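Local coordinates for protein lectin CEL-I, N-acetyl-D-galactosamine-specific C-type (Cucumaria echinata, PDB 4WQQ) that binds sugars through calcium as a galactose/N-acetylgalactosamine-specific C-type lectin, here in an engineered form made to recognise mannose, at residues Thr23-Ala28 / Ser44-Val49; Ala53-Val58 / Gly121-Asn126; Gly75-Tyr80 / Ile86-Ser91; Pro103-His106 / Glu110-Gly113. The protein carries 3 engineered substitutions. All coordinates share one frame; numbering follows the deposited sequence.

From the N terminus, contact 1 closes first: helix 25-34 folds back on the end of strand 42-46, near the centre of the domain. Contact 2 then opens on helix 52-65 and closes only at strand 123-126, so its long loop encloses contacts 3 and 4, which follow each other in series; none of the four cross. Contact 3 is the hairpin of strands 71-77 and 86-87, and contact 4 closes the short calcium-binding loop that leads into strand 112-116, between strands 71-77 and 123-126 in the sheet. Contacts 3 and 4 share one calcium and a water, contacts 2 and 4 the calcium that carries the mannose.

Contact 1 of 4, residues Thr23-Ala28 / Ser44-Val49; sequences TTWENA and SDLVSV
The indole of W25 carries the L46 methyl CD1 on one face, 3.5 Å above the ring plane and displaced toward the rim. The methyl lies over the pyrrole part: CD1 of L46 is 3.9 Å from the centroid of the five-membered ring of W25, 27° off the normal, a CH-pi contact. Its nearest ring atom is W25 NE1, at 3.6 Å. That nitrogen is hydrogen-bonded to the backbone O of I74, which helps fix the rotation of the ring. Y77 stacks on the indole, and the rings of Y112 and H29 meet it at inclined planes. With CG of W25 anti to the backbone N (chi1 -175°), the side chain reaches from the first turn of helix 25-34 toward the last residue of strand 42-46. Here the first helix of the C-type lectin fold is set against the core of the domain, every touching residue being buried. One turn along the helix, the second L46 methyl, CD2, rests 4.1 Å from CB of A28, so the two branches of one leucine serve two helix positions. T24 is the N-cap of the helix, its OG1 accepting from N27 N at 3.1 Å, while N27 ND2 donates back to T23 OG1 at 2.8 Å, with the hydroxyl oxygen tilted somewhat from the amide plane.

Contact 2 of 4, residues Ala53-Val58 / Gly121-Asn126; sequences AEQAYV and GAWNDN. With CA (calcium ion), chain F; MAN (alpha-D-mannopyranose), chain H.
W123, N124 and D125 spell the WND motif of the C-type lectins, and Q55 of helix 52-65 holds its tryptophan from behind. W123 NE1 donates to Q55 OE1 at 2.9 Å, with a fairly straight N-H...O angle of 161°. The oxygen meets the indole at its edge, nearly in the ring plane, whereas the donor is tilted 30° from the amide carbonyl plane of Q55. The other end of the same amide turns to the loop before the strand, where Q55 NE2 gives a weak bond to G121 O at 3.0 Å. Both ends are brought into position by a bend at chi2 (77°), which turns the amide from the helix toward the strand. Farther along the strand, N124 OD1 binds calcium at 2.4 Å, and D125 binds it twice, through its backbone O and through OD1 at 2.3 Å. E110 and the engineered E102 and N104 complete the protein ligands. N124 ND2 donates to mannose O4 at 3.0 Å, and mannose O3 and O4 themselves coordinate the metal. An Asn-Asp pair after a buried tryptophan, supplying calcium ligands beside the sugar, is typical of the C-type lectin primary sugar site.

Contact 3 of 4, residues Gly75-Tyr80 / Ile86-Ser91; sequences GLYDKY and IWTDGS. With CA (calcium ion), chain E.
G75 O accepts the shortest hydrogen bond between the strands, from T88 N at 2.8 Å with the donor in the carbonyl plane, and the same oxygen also meets the CA-H of W87. The pattern repeats one step along: I86 O takes Y77 N at 2.9 Å together with the CA-H of L76. I86 N returns a bond to Y77 O at 2.9 Å, making Y77 and I86 the hydrogen-bonded pair of an antiparallel hairpin and L76 and W87 the non-hydrogen-bonded one. L76 and W87 share a face of the sheet, where the L76 methyl CD1 stands almost exactly above the six-membered ring of W87, 3.7 Å from its centroid and 3° off the normal. The indole edge at CE3 meanwhile lies against the backbone of G75, the glycine of the WIGL sequence characteristic of C-type lectins. On the other face, Y77 CE1 touches I86 CG1 and T88 CG2, each at 3.7 Å; CG of Y77 sits between the backbone N and carbonyl carbon (chi1 75°), which brings the ring edge beside I86 O. T88 OG1 is hydrogen-bonded to D45 OD1 of strand 42-46. Beyond the paired residues, D78 grips a calcium with both oxygens, OD1 and OD2 each at 2.5 Å. Backbone pairing thus anchors the start of the calcium loop, where the metal probably offsets part of the D78 charge and the G83 N-H gives OD2 a further partner.

Contact 4 of 4, residues Pro103-His106 / Glu110-Gly113; sequences PNNH and EDYG. Engineered in segment 103-106: N104 (natural residue Asp), H106 (natural residue Trp). With CA (calcium ion), chain E; CA (calcium ion), chain F; CA (calcium ion), chain G; MAN (alpha-D-mannopyranose), chain H.
E110 leans its CB toward the backbone of N105 and H106, and its CG lies 3.6 Å from H106 N. The extended chain then carries the carboxylate to the calcium that holds the mannose. OE1 of E110 binds that calcium at 2.4 Å and also accepts from H106 N at 3.0 Å, the N-H arriving from above the carboxylate plane (51° out). OE2 of E110 faces the sugar: mannose O6 donates to it at 3.2 Å, and mannose O4 approaches to 2.6 Å. Beside OE1, N104 OD1 binds the same calcium, and N104 ND2 gives mannose O3 a weak bond. N104 and H106 are engineered, replacing Asp and Trp; with E102, also engineered, and P103, N104 now completes the EPN motif of mannose-type C-type lectins. At the other end of E110, its N donates to N105 OD1 at 3.2 Å. N105 OD1, E110 O and D111 OD1 converge on another calcium, completed by D78, E82 and a water. D111 OD1 bridges on to a third, which OD2 also binds. D111 and Y112 form a classic beta bulge opposite N126, where the loop enters strand 112-116 between strands 71-77 and 123-126.

Contact 1 of 4, residues Thr23-Ala28 / Ser44-Val49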
loop_
_atom_site.group_PDB
_atom_site.type_symbol
_atom_site.label_atom_id
_atom_site.label_comp_id
_atom_site.label_asym_id
_atom_site.label_seq_id
_atom_site.Cartn_x
_atom_site.Cartn_y
_atom_site.Cartn_z
ATOM N N THR A 23 19.647 6.218 -15.927
ATOM C CA THR A 23 19.048 5.388 -16.935
ATOM C C THR A 23 18.241 6.282 -17.941
ATOM O O THR A 23 18.105 7.484 -17.779
ATOM C CB THR A 23 18.197 4.189 -16.323
ATOM O OG1 THR A 23 17.974 3.205 -17.328
ATOM C CG2 THR A 23 16.830 4.672 -15.773
ATOM N N THR A 24 17.738 5.651 -18.983
ATOM C CA THR A 24 16.880 6.277 -19.955
ATOM C C THR A 24 15.463 6.460 -19.379
ATOM O O THR A 24 15.085 5.781 -18.447
ATOM C CB THR A 24 16.776 5.461 -21.224
ATOM O OG1 THR A 24 16.256 4.148 -20.906
ATOM C CG2 THR A 24 18.138 5.304 -21.901
ATOM N N TRP A 25 14.707 7.352 -19.966
ATOM C CA TRP A 25 13.346 7.573 -19.535
ATOM C C TRP A 25 12.526 6.276 -19.700
ATOM O O TRP A 25 11.782 5.909 -18.802
ATOM C CB TRP A 25 12.677 8.691 -20.287
ATOM C CG TRP A 25 11.299 9.059 -19.807
ATOM C CD1 TRP A 25 10.970 10.023 -18.910
ATOM C CD2 TRP A 25 10.060 8.484 -20.228
ATOM N NE1 TRP A 25 9.622 10.062 -18.733
ATOM C CE2 TRP A 25 9.037 9.140 -19.549
ATOM C CE3 TRP A 25 9.712 7.485 -21.137
ATOM C CZ2 TRP A 25 7.677 8.828 -19.760
ATOM C CZ3 TRP A 25 8.371 7.211 -21.352
ATOM C CH2 TRP A 25 7.382 7.881 -20.689
ATOM N N GLU A 26 12.702 5.624 -20.840
ATOM C CA GLU A 26 11.952 4.395 -21.143
ATOM C C GLU A 26 12.267 3.342 -20.106
ATOM O O GLU A 26 11.356 2.686 -19.579
ATOM C CB GLU A 26 12.336 3.904 -22.537
ATOM C CG GLU A 26 11.134 3.502 -23.352
ATOM C CD GLU A 26 10.912 2.024 -23.352
ATOM O OE1 GLU A 26 11.102 1.404 -24.444
ATOM O OE2 GLU A 26 10.546 1.492 -22.262
ATOM N N ASN A 27 13.527 3.169 -19.735
ATOM C CA ASN A 27 13.828 2.150 -18.766
ATOM C C ASN A 27 13.405 2.557 -17.350
ATOM O O ASN A 27 12.939 1.751 -16.603
ATOM C CB ASN A 27 15.292 1.799 -18.769
ATOM C CG ASN A 27 15.605 0.707 -17.785
ATOM O OD1 ASN A 27 15.093 -0.434 -17.907
ATOM N ND2 ASN A 27 16.387 1.018 -16.813
ATOM N N ALA A 28 13.515 3.865 -17.017
ATOM C CA ALA A 28 12.979 4.334 -15.743
ATOM C C ALA A 28 11.437 4.038 -15.630
ATOM O O ALA A 28 10.946 3.657 -14.578
ATOM C CB ALA A 28 13.298 5.789 -15.574
ATOM N N SER A 44 2.285 1.679 -9.521
ATOM C CA SER A 44 3.573 2.311 -9.408
ATOM C C SER A 44 3.941 2.857 -10.756
ATOM O O SER A 44 3.765 2.208 -11.753
ATOM C CB SER A 44 4.602 1.301 -8.903
ATOM O OG SER A 44 5.916 1.848 -8.765
ATOM N N ASP A 45 4.452 4.082 -10.797
ATOM C CA ASP A 45 4.727 4.738 -12.085
ATOM C C ASP A 45 5.747 5.834 -11.851
ATOM O O ASP A 45 6.143 6.136 -10.673
ATOM C CB ASP A 45 3.420 5.246 -12.655
ATOM C CG ASP A 45 3.382 5.281 -14.152
ATOM O OD1 ASP A 45 4.431 5.609 -14.794
ATOM O OD2 ASP A 45 2.273 5.120 -14.718
ATOM N N LEU A 46 6.287 6.384 -12.898
ATOM C CA LEU A 46 7.074 7.602 -12.747
ATOM C C LEU A 46 6.231 8.689 -12.046
ATOM O O LEU A 46 5.050 8.754 -12.238
ATOM C CB LEU A 46 7.541 8.107 -14.116
ATOM C CG LEU A 46 8.783 7.368 -14.660
ATOM C CD1 LEU A 46 8.971 7.641 -16.127
ATOM C CD2 LEU A 46 10.064 7.648 -13.884
ATOM N N VAL A 47 6.873 9.516 -11.247
ATOM C CA VAL A 47 6.182 10.558 -10.458
ATOM C C VAL A 47 5.461 11.519 -11.401
ATOM O O VAL A 47 5.984 11.957 -12.451
ATOM C CB VAL A 47 7.219 11.232 -9.512
ATOM C CG1 VAL A 47 8.276 11.963 -10.320
ATOM C CG2 VAL A 47 6.542 12.153 -8.532
ATOM N N SER A 48 4.227 11.853 -11.027
ATOM C CA SER A 48 3.497 12.979 -11.601
ATOM C C SER A 48 3.421 14.066 -10.549
ATOM O O SER A 48 3.462 13.737 -9.380
ATOM C CB SER A 48 2.132 12.541 -12.042
ATOM O OG SER A 48 1.358 12.046 -10.955
ATOM N N VAL A 49 3.274 15.330 -10.965
ATOM C CA VAL A 49 3.448 16.520 -10.037
ATOM C C VAL A 49 2.219 17.404 -10.212
ATOM O O VAL A 49 1.918 17.844 -11.318
ATOM C CB VAL A 49 4.750 17.274 -10.311
ATOM C CG1 VAL A 49 4.974 18.398 -9.278
ATOM C CG2 VAL A 49 5.922 16.301 -10.198
#

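Contact 2 of 4, residues Ala53-Val58 / Gly121-Asn126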
loop_
_atom_site.group_PDB
_atom_site.type_symbol
_atom_site.label_atom_id
_atom_site.label_comp_id
_atom_site.label_asym_id
_atom_site.label_seq_id
_atom_site.Cartn_x
_atom_site.Cartn_y
_atom_site.Cartn_z
ATOM N N ALA A 53 3.681 22.156 -3.749
ATOM C CA ALA A 53 4.055 21.422 -2.570
ATOM C C ALA A 53 4.594 20.060 -3.023
ATOM O O ALA A 53 5.620 19.621 -2.519
ATOM C CB ALA A 53 2.858 21.246 -1.663
ATOM N N GLU A 54 3.890 19.426 -3.951
ATOM C CA GLU A 54 4.380 18.118 -4.464
ATOM C C GLU A 54 5.737 18.273 -5.153
ATOM O O GLU A 54 6.630 17.478 -4.944
ATOM C CB GLU A 54 3.344 17.441 -5.357
ATOM C CG GLU A 54 3.749 15.984 -5.703
ATOM C CD GLU A 54 2.667 15.158 -6.380
ATOM O OE1 GLU A 54 1.727 15.727 -7.021
ATOM O OE2 GLU A 54 2.816 13.892 -6.293
ATOM N N GLN A 55 5.892 19.322 -5.953
ATOM C CA GLN A 55 7.113 19.624 -6.604
ATOM C C GLN A 55 8.229 19.754 -5.584
ATOM O O GLN A 55 9.326 19.168 -5.735
ATOM C CB GLN A 55 6.954 20.938 -7.410
ATOM C CG GLN A 55 8.214 21.456 -8.006
ATOM C CD GLN A 55 8.674 20.715 -9.259
ATOM O OE1 GLN A 55 7.887 20.107 -9.989
ATOM N NE2 GLN A 55 9.957 20.800 -9.505
ATOM N N ALA A 56 8.008 20.591 -4.558
ATOM C CA ALA A 56 9.051 20.789 -3.603
ATOM C C ALA A 56 9.390 19.524 -2.840
ATOM O O ALA A 56 10.571 19.284 -2.548
ATOM C CB ALA A 56 8.677 21.945 -2.669
ATOM N N TYR A 57 8.402 18.741 -2.511
ATOM C CA TYR A 57 8.601 17.495 -1.741
ATOM C C TYR A 57 9.527 16.574 -2.561
ATOM O O TYR A 57 10.563 16.088 -2.097
ATOM C CB TYR A 57 7.277 16.786 -1.467
ATOM C CG TYR A 57 7.579 15.387 -0.971
ATOM C CD1 TYR A 57 7.978 15.155 0.331
ATOM C CD2 TYR A 57 7.585 14.316 -1.875
ATOM C CE1 TYR A 57 8.368 13.899 0.742
ATOM C CE2 TYR A 57 7.951 13.063 -1.473
ATOM C CZ TYR A 57 8.343 12.833 -0.187
ATOM O OH TYR A 57 8.700 11.530 0.166
ATOM N N VAL A 58 9.184 16.443 -3.832
ATOM C CA VAL A 58 9.974 15.609 -4.759
ATOM C C VAL A 58 11.402 16.067 -4.947
ATOM O O VAL A 58 12.334 15.307 -4.838
ATOM C CB VAL A 58 9.233 15.472 -6.109
ATOM C CG1 VAL A 58 10.119 14.781 -7.174
ATOM C CG2 VAL A 58 7.938 14.709 -5.941
ATOM N N GLY A 121 13.818 22.577 -9.135
ATOM C CA GLY A 121 13.433 21.427 -10.003
ATOM C C GLY A 121 12.686 21.787 -11.240
ATOM O O GLY A 121 11.937 20.958 -11.805
ATOM N N ALA A 122 12.858 23.010 -11.724
ATOM C CA ALA A 122 12.132 23.398 -12.932
ATOM C C ALA A 122 12.441 22.378 -14.080
ATOM O O ALA A 122 13.536 21.858 -14.207
ATOM C CB ALA A 122 12.529 24.802 -13.385
ATOM N N TRP A 123 11.397 22.126 -14.870
ATOM C CA TRP A 123 11.330 21.043 -15.807
ATOM C C TRP A 123 11.998 21.373 -17.146
ATOM O O TRP A 123 11.966 22.507 -17.631
ATOM C CB TRP A 123 9.886 20.677 -16.089
ATOM C CG TRP A 123 9.001 20.403 -14.905
ATOM C CD1 TRP A 123 9.361 20.341 -13.605
ATOM C CD2 TRP A 123 7.609 20.193 -14.949
ATOM N NE1 TRP A 123 8.284 20.039 -12.835
ATOM C CE2 TRP A 123 7.186 19.952 -13.638
ATOM C CE3 TRP A 123 6.686 20.151 -15.970
ATOM C CZ2 TRP A 123 5.882 19.678 -13.342
ATOM C CZ3 TRP A 123 5.380 19.878 -15.688
ATOM C CH2 TRP A 123 4.991 19.625 -14.382
ATOM N N ASN A 124 12.611 20.323 -17.733
ATOM C CA ASN A 124 13.130 20.316 -19.070
ATOM C C ASN A 124 12.591 19.064 -19.807
ATOM O O ASN A 124 12.338 18.024 -19.179
ATOM C CB ASN A 124 14.620 20.224 -18.996
ATOM C CG ASN A 124 15.258 20.147 -20.347
ATOM O OD1 ASN A 124 14.915 20.869 -21.276
ATOM N ND2 ASN A 124 16.190 19.208 -20.479
ATOM N N ASP A 125 12.400 19.189 -21.117
ATOM C CA ASP A 125 12.230 18.063 -21.998
ATOM C C ASP A 125 13.586 17.595 -22.527
ATOM O O ASP A 125 14.471 18.405 -22.886
ATOM C CB ASP A 125 11.210 18.336 -23.114
ATOM C CG ASP A 125 11.618 19.514 -24.038
ATOM O OD1 ASP A 125 12.457 20.385 -23.679
ATOM O OD2 ASP A 125 11.028 19.590 -25.105
ATOM N N ASN A 126 13.725 16.276 -22.620
ATOM C CA ASN A 126 14.971 15.732 -23.102
ATOM C C ASN A 126 14.669 14.510 -24.004
ATOM O O ASN A 126 13.507 14.101 -24.193
ATOM C CB ASN A 126 15.902 15.434 -21.913
ATOM C CG ASN A 126 17.391 15.662 -22.236
ATOM O OD1 ASN A 126 17.858 15.388 -23.355
ATOM N ND2 ASN A 126 18.170 16.140 -21.245
HETATM CA CA CA F . 14.724 20.739 -23.650
HETATM C C1 MAN H . 20.301 22.298 -23.124
HETATM C C2 MAN H . 18.935 22.877 -23.348
HETATM C C3 MAN H . 17.818 21.902 -23.005
HETATM C C4 MAN H . 18.141 20.550 -23.621
HETATM C C5 MAN H . 19.465 20.063 -22.990
HETATM C C6 MAN H . 19.942 18.685 -23.382
HETATM O O1 MAN H . 20.434 22.330 -21.729
HETATM O O2 MAN H . 18.906 23.112 -24.731
HETATM O O3 MAN H . 16.622 22.422 -23.577
HETATM O O4 MAN H . 17.044 19.707 -23.326
HETATM O O5 MAN H . 20.488 20.951 -23.581
HETATM O O6 MAN H . 19.859 18.812 -24.787
#

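Contact 3 of 4, residues Gly75-Tyr80 / Ile86-Ser91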
loop_
_atom_site.group_PDB
_atom_site.type_symbol
_atom_site.label_atom_id
_atom_site.label_comp_id
_atom_site.label_asym_id
_atom_site.label_seq_id
_atom_site.Cartn_x
_atom_site.Cartn_y
_atom_site.Cartn_z
ATOM N N GLY A 75 7.188 11.462 -14.951
ATOM C CA GLY A 75 6.319 10.746 -15.858
ATOM C C GLY A 75 5.665 11.540 -16.982
ATOM O O GLY A 75 4.632 11.148 -17.470
ATOM N N LEU A 76 6.333 12.580 -17.448
ATOM C CA LEU A 76 5.742 13.550 -18.388
ATOM C C LEU A 76 6.334 13.315 -19.756
ATOM O O LEU A 76 7.556 13.194 -19.906
ATOM C CB LEU A 76 6.047 15.002 -17.936
ATOM C CG LEU A 76 5.262 16.143 -18.591
ATOM C CD1 LEU A 76 3.856 16.180 -18.114
ATOM C CD2 LEU A 76 5.925 17.464 -18.321
ATOM N N TYR A 77 5.457 13.167 -20.753
ATOM C CA TYR A 77 5.988 12.958 -22.109
ATOM C C TYR A 77 5.043 13.413 -23.202
ATOM O O TYR A 77 3.801 13.483 -22.997
ATOM C CB TYR A 77 6.397 11.477 -22.262
ATOM C CG TYR A 77 5.316 10.395 -22.425
ATOM C CD1 TYR A 77 4.217 10.287 -21.616
ATOM C CD2 TYR A 77 5.464 9.420 -23.425
ATOM C CE1 TYR A 77 3.253 9.277 -21.800
ATOM C CE2 TYR A 77 4.532 8.391 -23.585
ATOM C CZ TYR A 77 3.438 8.325 -22.773
ATOM O OH TYR A 77 2.525 7.353 -22.942
ATOM N N ASP A 78 5.605 13.694 -24.403
ATOM C CA ASP A 78 4.758 14.093 -25.535
ATOM C C ASP A 78 5.025 13.298 -26.819
ATOM O O ASP A 78 4.957 13.829 -27.935
ATOM C CB ASP A 78 4.879 15.597 -25.779
ATOM C CG ASP A 78 6.213 16.016 -26.456
ATOM O OD1 ASP A 78 7.244 15.386 -26.265
ATOM O OD2 ASP A 78 6.243 17.025 -27.154
ATOM N N LYS A 79 5.363 12.023 -26.641
ATOM C CA LYS A 79 5.520 11.066 -27.699
ATOM C C LYS A 79 4.300 10.998 -28.618
ATOM O O LYS A 79 4.453 10.966 -29.813
ATOM C CB LYS A 79 5.768 9.654 -27.136
ATOM C CG LYS A 79 5.937 8.615 -28.202
ATOM C CD LYS A 79 6.230 7.205 -27.703
ATOM C CE LYS A 79 6.010 6.260 -28.890
ATOM N NZ LYS A 79 6.774 5.020 -28.707
ATOM N N TYR A 80 3.098 10.941 -28.066
ATOM C CA TYR A 80 1.896 10.702 -28.879
ATOM C C TYR A 80 1.385 11.950 -29.574
ATOM O O TYR A 80 0.873 11.870 -30.735
ATOM C CB TYR A 80 0.804 9.996 -28.037
ATOM C CG TYR A 80 1.237 8.544 -27.883
ATOM C CD1 TYR A 80 1.168 7.675 -28.977
ATOM C CD2 TYR A 80 1.830 8.092 -26.718
ATOM C CE1 TYR A 80 1.652 6.388 -28.893
ATOM C CE2 TYR A 80 2.333 6.797 -26.621
ATOM C CZ TYR A 80 2.275 5.973 -27.702
ATOM O OH TYR A 80 2.749 4.696 -27.611
ATOM N N ILE A 86 1.598 14.688 -21.530
ATOM C CA ILE A 86 0.721 13.950 -20.658
ATOM C C ILE A 86 1.550 13.228 -19.558
ATOM O O ILE A 86 2.782 13.033 -19.701
ATOM C CB ILE A 86 -0.126 12.949 -21.448
ATOM C CG1 ILE A 86 0.743 11.968 -22.248
ATOM C CG2 ILE A 86 -1.166 13.647 -22.306
ATOM C CD1 ILE A 86 0.009 10.793 -22.775
ATOM N N TRP A 87 0.848 12.830 -18.465
ATOM C CA TRP A 87 1.449 11.938 -17.459
ATOM C C TRP A 87 1.228 10.476 -17.772
ATOM O O TRP A 87 0.094 10.100 -18.134
ATOM C CB TRP A 87 0.858 12.228 -16.094
ATOM C CG TRP A 87 1.158 13.599 -15.503
ATOM C CD1 TRP A 87 0.206 14.583 -15.215
ATOM C CD2 TRP A 87 2.403 14.140 -15.119
ATOM N NE1 TRP A 87 0.809 15.660 -14.703
ATOM C CE2 TRP A 87 2.162 15.443 -14.621
ATOM C CE3 TRP A 87 3.724 13.679 -15.148
ATOM C CZ2 TRP A 87 3.183 16.283 -14.154
ATOM C CZ3 TRP A 87 4.745 14.538 -14.653
ATOM C CH2 TRP A 87 4.477 15.774 -14.149
ATOM N N THR A 88 2.244 9.656 -17.566
ATOM C CA THR A 88 2.123 8.228 -17.788
ATOM C C THR A 88 1.060 7.569 -16.910
ATOM O O THR A 88 0.494 6.567 -17.339
ATOM C CB THR A 88 3.436 7.490 -17.565
ATOM O OG1 THR A 88 3.936 7.755 -16.246
ATOM C CG2 THR A 88 4.483 7.890 -18.616
ATOM N N ASP A 89 0.765 8.172 -15.742
ATOM C CA ASP A 89 -0.180 7.602 -14.756
ATOM C C ASP A 89 -1.618 7.937 -15.034
ATOM O O ASP A 89 -2.526 7.459 -14.337
ATOM C CB ASP A 89 0.203 7.932 -13.304
ATOM C CG ASP A 89 0.045 9.378 -12.912
ATOM O OD1 ASP A 89 -0.446 10.197 -13.745
ATOM O OD2 ASP A 89 0.549 9.716 -11.815
ATOM N N GLY A 90 -1.830 8.674 -16.100
ATOM C CA GLY A 90 -3.168 8.993 -16.559
ATOM C C GLY A 90 -3.777 10.162 -15.853
ATOM O O GLY A 90 -4.905 10.538 -16.145
ATOM N N SER A 91 -3.094 10.690 -14.871
ATOM C CA SER A 91 -3.562 11.891 -14.209
ATOM C C SER A 91 -3.459 13.074 -15.184
ATOM O O SER A 91 -2.644 13.058 -16.105
ATOM C CB SER A 91 -2.811 12.155 -12.923
ATOM O OG SER A 91 -1.401 12.506 -13.136
HETATM CA CA CA E . 8.600 16.840 -27.831
HETATM O O HOH W 1 8.911 18.805 -26.581
#

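Contact 4 of 4, residues Pro103-His106 / Glu110-Gly113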
loop_
_atom_site.group_PDB
_atom_site.type_symbol
_atom_site.label_atom_id
_atom_site.label_comp_id
_atom_site.label_asym_id
_atom_site.label_seq_id
_atom_site.Cartn_x
_atom_site.Cartn_y
_atom_site.Cartn_z
ATOM N N PRO A 103 9.148 23.759 -22.737
ATOM C CA PRO A 103 9.859 22.642 -23.457
ATOM C C PRO A 103 10.285 23.140 -24.828
ATOM O O PRO A 103 9.570 23.893 -25.441
ATOM C CB PRO A 103 8.767 21.578 -23.622
ATOM C CG PRO A 103 7.497 22.319 -23.596
ATOM C CD PRO A 103 7.707 23.532 -22.717
ATOM N N ASN A 104 11.480 22.844 -25.265
ATOM C CA ASN A 104 11.915 23.349 -26.541
ATOM C C ASN A 104 12.072 22.305 -27.620
ATOM O O ASN A 104 12.498 22.642 -28.701
ATOM C CB ASN A 104 13.214 24.119 -26.360
ATOM C CG ASN A 104 14.391 23.263 -25.930
ATOM O OD1 ASN A 104 14.257 22.110 -25.589
ATOM N ND2 ASN A 104 15.545 23.857 -25.914
ATOM N N ASN A 105 11.767 21.032 -27.338
ATOM C CA ASN A 105 11.841 19.968 -28.350
ATOM C C ASN A 105 13.155 20.037 -29.122
ATOM O O ASN A 105 13.189 19.956 -30.352
ATOM C CB ASN A 105 10.606 20.019 -29.280
ATOM C CG ASN A 105 10.383 18.727 -29.995
ATOM O OD1 ASN A 105 10.468 17.590 -29.435
ATOM N ND2 ASN A 105 10.090 18.851 -31.277
ATOM N N HIS A 106 14.255 20.176 -28.381
ATOM C CA HIS A 106 15.516 20.556 -29.006
ATOM C C HIS A 106 15.890 19.546 -30.086
ATOM O O HIS A 106 15.664 18.332 -29.974
ATOM C CB HIS A 106 16.625 20.619 -27.968
ATOM C CG HIS A 106 17.934 21.048 -28.526
ATOM N ND1 HIS A 106 18.208 22.362 -28.792
ATOM C CD2 HIS A 106 19.054 20.350 -28.825
ATOM C CE1 HIS A 106 19.446 22.472 -29.228
ATOM N NE2 HIS A 106 19.972 21.262 -29.287
ATOM N N GLU A 110 12.896 15.793 -28.458
ATOM C CA GLU A 110 12.848 15.753 -27.018
ATOM C C GLU A 110 11.419 15.573 -26.602
ATOM O O GLU A 110 10.596 16.527 -26.628
ATOM C CB GLU A 110 13.487 16.998 -26.383
ATOM C CG GLU A 110 14.981 17.146 -26.627
ATOM C CD GLU A 110 15.603 18.218 -25.745
ATOM O OE1 GLU A 110 14.949 19.298 -25.587
ATOM O OE2 GLU A 110 16.750 18.029 -25.236
ATOM N N ASP A 111 11.128 14.361 -26.132
ATOM C CA ASP A 111 9.794 14.021 -25.748
ATOM C C ASP A 111 9.585 13.651 -24.248
ATOM O O ASP A 111 8.530 13.200 -23.873
ATOM C CB ASP A 111 9.232 12.925 -26.661
ATOM C CG ASP A 111 8.992 13.388 -28.145
ATOM O OD1 ASP A 111 9.145 14.609 -28.511
ATOM O OD2 ASP A 111 8.630 12.491 -28.949
ATOM N N TYR A 112 10.591 13.816 -23.414
ATOM C CA TYR A 112 10.620 13.183 -22.081
ATOM C C TYR A 112 10.959 14.203 -21.019
ATOM O O TYR A 112 12.010 14.855 -21.077
ATOM C CB TYR A 112 11.559 11.927 -22.056
ATOM C CG TYR A 112 11.149 11.005 -23.126
ATOM C CD1 TYR A 112 9.976 10.244 -22.984
ATOM C CD2 TYR A 112 11.798 11.031 -24.375
ATOM C CE1 TYR A 112 9.501 9.470 -24.010
ATOM C CE2 TYR A 112 11.311 10.245 -25.415
ATOM C CZ TYR A 112 10.192 9.459 -25.221
ATOM O OH TYR A 112 9.719 8.687 -26.297
ATOM N N GLY A 113 10.074 14.346 -20.045
ATOM C CA GLY A 113 10.207 15.355 -19.004
ATOM C C GLY A 113 11.095 14.975 -17.821
ATOM O O GLY A 113 11.217 13.804 -17.489
HETATM CA CA CA E . 8.600 16.840 -27.831
HETATM CA CA CA F . 14.724 20.739 -23.650
HETATM CA CA CA G . 8.299 14.178 -30.732
HETATM C C1 MAN H . 20.301 22.298 -23.124
HETATM C C2 MAN H . 18.935 22.877 -23.348
HETATM C C3 MAN H . 17.818 21.902 -23.005
HETATM C C4 MAN H . 18.141 20.550 -23.621
HETATM C C5 MAN H . 19.465 20.063 -22.990
HETATM C C6 MAN H . 19.942 18.685 -23.382
HETATM O O1 MAN H . 20.434 22.330 -21.729
HETATM O O2 MAN H . 18.906 23.112 -24.731
HETATM O O3 MAN H . 16.622 22.422 -23.577
HETATM O O4 MAN H . 17.044 19.707 -23.326
HETATM O O5 MAN H . 20.488 20.951 -23.581
HETATM O O6 MAN H . 19.859 18.812 -24.787
HETATM O O HOH W 2 10.144 15.716 -31.269
HETATM O O HOH W 1 8.911 18.805 -26.581
HETATM O O HOH W 3 6.091 13.640 -30.458
#